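Local coordinates for AlyQ (Persicobacter sp. CCB-QB2, PDB 5XNR), which probably cleaves alginate by beta-elimination through its lyase domain, which is joined to a family 32 carbohydrate-binding module, at residues A[163-168]-A[211-216]. Residues are numbered along the deposited sequence; the frame is centred on the assembly and turned at random.
Sequences ITYPDG and VRSELR
Thr164 and Arg212 meet diagonally on one face of an antiparallel strand pair, the methyl CG2 of the threonine lying 3.7 Å from Arg212 CD. That methyl is directed at the arginine because it stands trans to the threonine's own N, while OG1 lies beside the backbone N (chi1 -62°). The arginine chain bends at chi2 and chi3 where it passes the methyl and delivers its guanidinium to Glu214, two residues along the same strand. NE (3.0 Å) and NH2 (3.2 Å) both reach Glu214 OE2, which lies at the guanidinium edge and nearly in its plane; Tyr361 adds a cation-pi contact to Arg212. Beneath this layer Thr164 and Glu214 form a hydrogen-bonded pair, each backbone N donating to the other's O.

The Ile163-Leu215 face is largely hydrocarbon. Leu215 CD2 comes to 4.0 Å from Ile163 CB across the neighbouring non-hydrogen-bonded pair, and Phe194 of strand 192-197 packs on both side chains. Ser213 OG, a polar atom here, oblique to the Tyr165 ring, is bonded to Tyr182 O.

Pairing ends after Thr164; two residues on, Pro166 N has no hydrogen to offer Arg212 O, 2.9 Å away. Its ring instead packs tightly, CB 3.5 Å from Val211 CG1, within a type I turn from Tyr165 to Gly168.

The joined strands present two dissimilar faces: one buries hydrocarbon against the other sheet; the other, bearing Arg212 and Glu214 of an RSELR sequence, is consistent with the substrate-cleft face of a PL7-type jelly roll. Glu214 OE2, with Lys357 as a second, long and weak partner, probably limits the guanidinium's swing.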
loop_
_atom_site.group_PDB
_atom_site.type_symbol
_atom_site.label_atom_id
_atom_site.label_comp_id
_atom_site.label_asym_id
_atom_site.label_seq_id
_atom_site.Cartn_x
_atom_site.Cartn_y
_atom_site.Cartn_z
ATOM N N ILE A 163 12.797 18.836 5.742
ATOM C CA ILE A 163 12.571 17.644 6.540
ATOM C C ILE A 163 13.304 17.759 7.886
ATOM O O ILE A 163 14.370 18.400 8.006
ATOM C CB ILE A 163 13.008 16.390 5.770
ATOM C CG1 ILE A 163 12.330 15.142 6.324
ATOM C CG2 ILE A 163 14.527 16.234 5.748
ATOM C CD1 ILE A 163 12.316 13.983 5.345
ATOM N N THR A 164 12.680 17.144 8.898
ATOM C CA THR A 164 13.275 16.941 10.193
ATOM C C THR A 164 13.368 15.435 10.436
ATOM O O THR A 164 12.401 14.715 10.295
ATOM C CB THR A 164 12.491 17.660 11.299
ATOM O OG1 THR A 164 12.510 19.067 11.048
ATOM C CG2 THR A 164 13.073 17.423 12.675
ATOM N N TYR A 165 14.554 14.971 10.794
ATOM C CA TYR A 165 14.812 13.554 10.904
ATOM C C TYR A 165 14.729 13.173 12.387
ATOM O O TYR A 165 14.774 14.036 13.251
ATOM C CB TYR A 165 16.184 13.206 10.297
ATOM C CG TYR A 165 16.314 13.322 8.795
ATOM C CD1 TYR A 165 15.652 12.440 7.950
ATOM C CD2 TYR A 165 17.096 14.312 8.214
ATOM C CE1 TYR A 165 15.755 12.538 6.569
ATOM C CE2 TYR A 165 17.230 14.415 6.834
ATOM C CZ TYR A 165 16.539 13.537 6.008
ATOM O OH TYR A 165 16.647 13.630 4.649
ATOM N N PRO A 166 14.653 11.873 12.675
ATOM C CA PRO A 166 14.680 11.313 14.022
ATOM C C PRO A 166 15.978 11.530 14.804
ATOM O O PRO A 166 15.951 11.439 16.012
ATOM C CB PRO A 166 14.520 9.807 13.796
ATOM C CG PRO A 166 13.654 9.741 12.562
ATOM C CD PRO A 166 14.275 10.826 11.710
ATOM N N ASP A 167 17.084 11.757 14.107
ATOM C CA ASP A 167 18.389 12.000 14.707
ATOM C C ASP A 167 18.525 13.487 15.085
ATOM O O ASP A 167 19.569 13.909 15.572
ATOM C CB ASP A 167 19.515 11.520 13.782
ATOM C CG ASP A 167 19.795 12.398 12.563
ATOM O OD1 ASP A 167 19.180 13.494 12.448
ATOM O OD2 ASP A 167 20.652 11.987 11.741
ATOM N N GLY A 168 17.476 14.277 14.887
ATOM C CA GLY A 168 17.471 15.661 15.335
ATOM C C GLY A 168 17.952 16.618 14.263
ATOM O O GLY A 168 17.769 17.818 14.424
ATOM N N VAL A 211 9.542 11.445 18.144
ATOM C CA VAL A 211 10.496 11.182 17.102
ATOM C C VAL A 211 9.796 11.429 15.768
ATOM O O VAL A 211 8.741 10.834 15.545
ATOM C CB VAL A 211 11.005 9.729 17.224
ATOM C CG1 VAL A 211 12.080 9.404 16.210
ATOM C CG2 VAL A 211 11.523 9.417 18.616
ATOM N N ARG A 212 10.368 12.263 14.893
ATOM C CA ARG A 212 9.720 12.525 13.612
ATOM C C ARG A 212 10.659 12.263 12.430
ATOM O O ARG A 212 11.829 12.547 12.465
ATOM C CB ARG A 212 9.192 13.961 13.559
ATOM C CG ARG A 212 10.250 15.050 13.450
ATOM C CD ARG A 212 10.144 16.085 14.569
ATOM N NE ARG A 212 8.892 16.832 14.598
ATOM C CZ ARG A 212 8.324 17.337 15.697
ATOM N NH1 ARG A 212 9.001 17.425 16.828
ATOM N NH2 ARG A 212 7.061 17.715 15.669
ATOM N N SER A 213 10.084 11.735 11.368
ATOM C CA SER A 213 10.613 11.975 10.047
ATOM C C SER A 213 9.524 12.651 9.206
ATOM O O SER A 213 8.641 11.975 8.719
ATOM C CB SER A 213 11.099 10.707 9.414
ATOM O OG SER A 213 11.638 10.974 8.127
ATOM N N GLU A 214 9.563 13.974 9.052
ATOM C CA GLU A 214 8.384 14.680 8.488
ATOM C C GLU A 214 8.751 16.034 7.860
ATOM O O GLU A 214 9.718 16.682 8.264
ATOM C CB GLU A 214 7.328 14.817 9.595
ATOM C CG GLU A 214 7.502 15.997 10.526
ATOM C CD GLU A 214 6.365 16.204 11.526
ATOM O OE1 GLU A 214 5.177 15.881 11.209
ATOM O OE2 GLU A 214 6.669 16.702 12.619
ATOM N N LEU A 215 7.927 16.463 6.907
ATOM C CA LEU A 215 8.128 17.723 6.137
ATOM C C LEU A 215 7.453 18.909 6.833
ATOM O O LEU A 215 6.363 18.770 7.320
ATOM C CB LEU A 215 7.533 17.570 4.738
ATOM C CG LEU A 215 8.120 16.445 3.888
ATOM C CD1 LEU A 215 7.346 16.287 2.578
ATOM C CD2 LEU A 215 9.603 16.690 3.617
ATOM N N ARG A 216 8.114 20.068 6.869
ATOM C CA ARG A 216 7.480 21.296 7.314
ATOM C C ARG A 216 7.346 22.240 6.099
ATOM O O ARG A 216 8.288 22.474 5.333
ATOM C CB ARG A 216 8.289 21.895 8.470
ATOM C CG ARG A 216 7.644 23.094 9.160
ATOM C CD ARG A 216 8.368 24.418 8.949
ATOM N NE ARG A 216 8.003 25.501 9.874
ATOM C CZ ARG A 216 7.237 26.551 9.567
ATOM N NH1 ARG A 216 6.624 26.666 8.393
ATOM N NH2 ARG A 216 7.096 27.502 10.460
#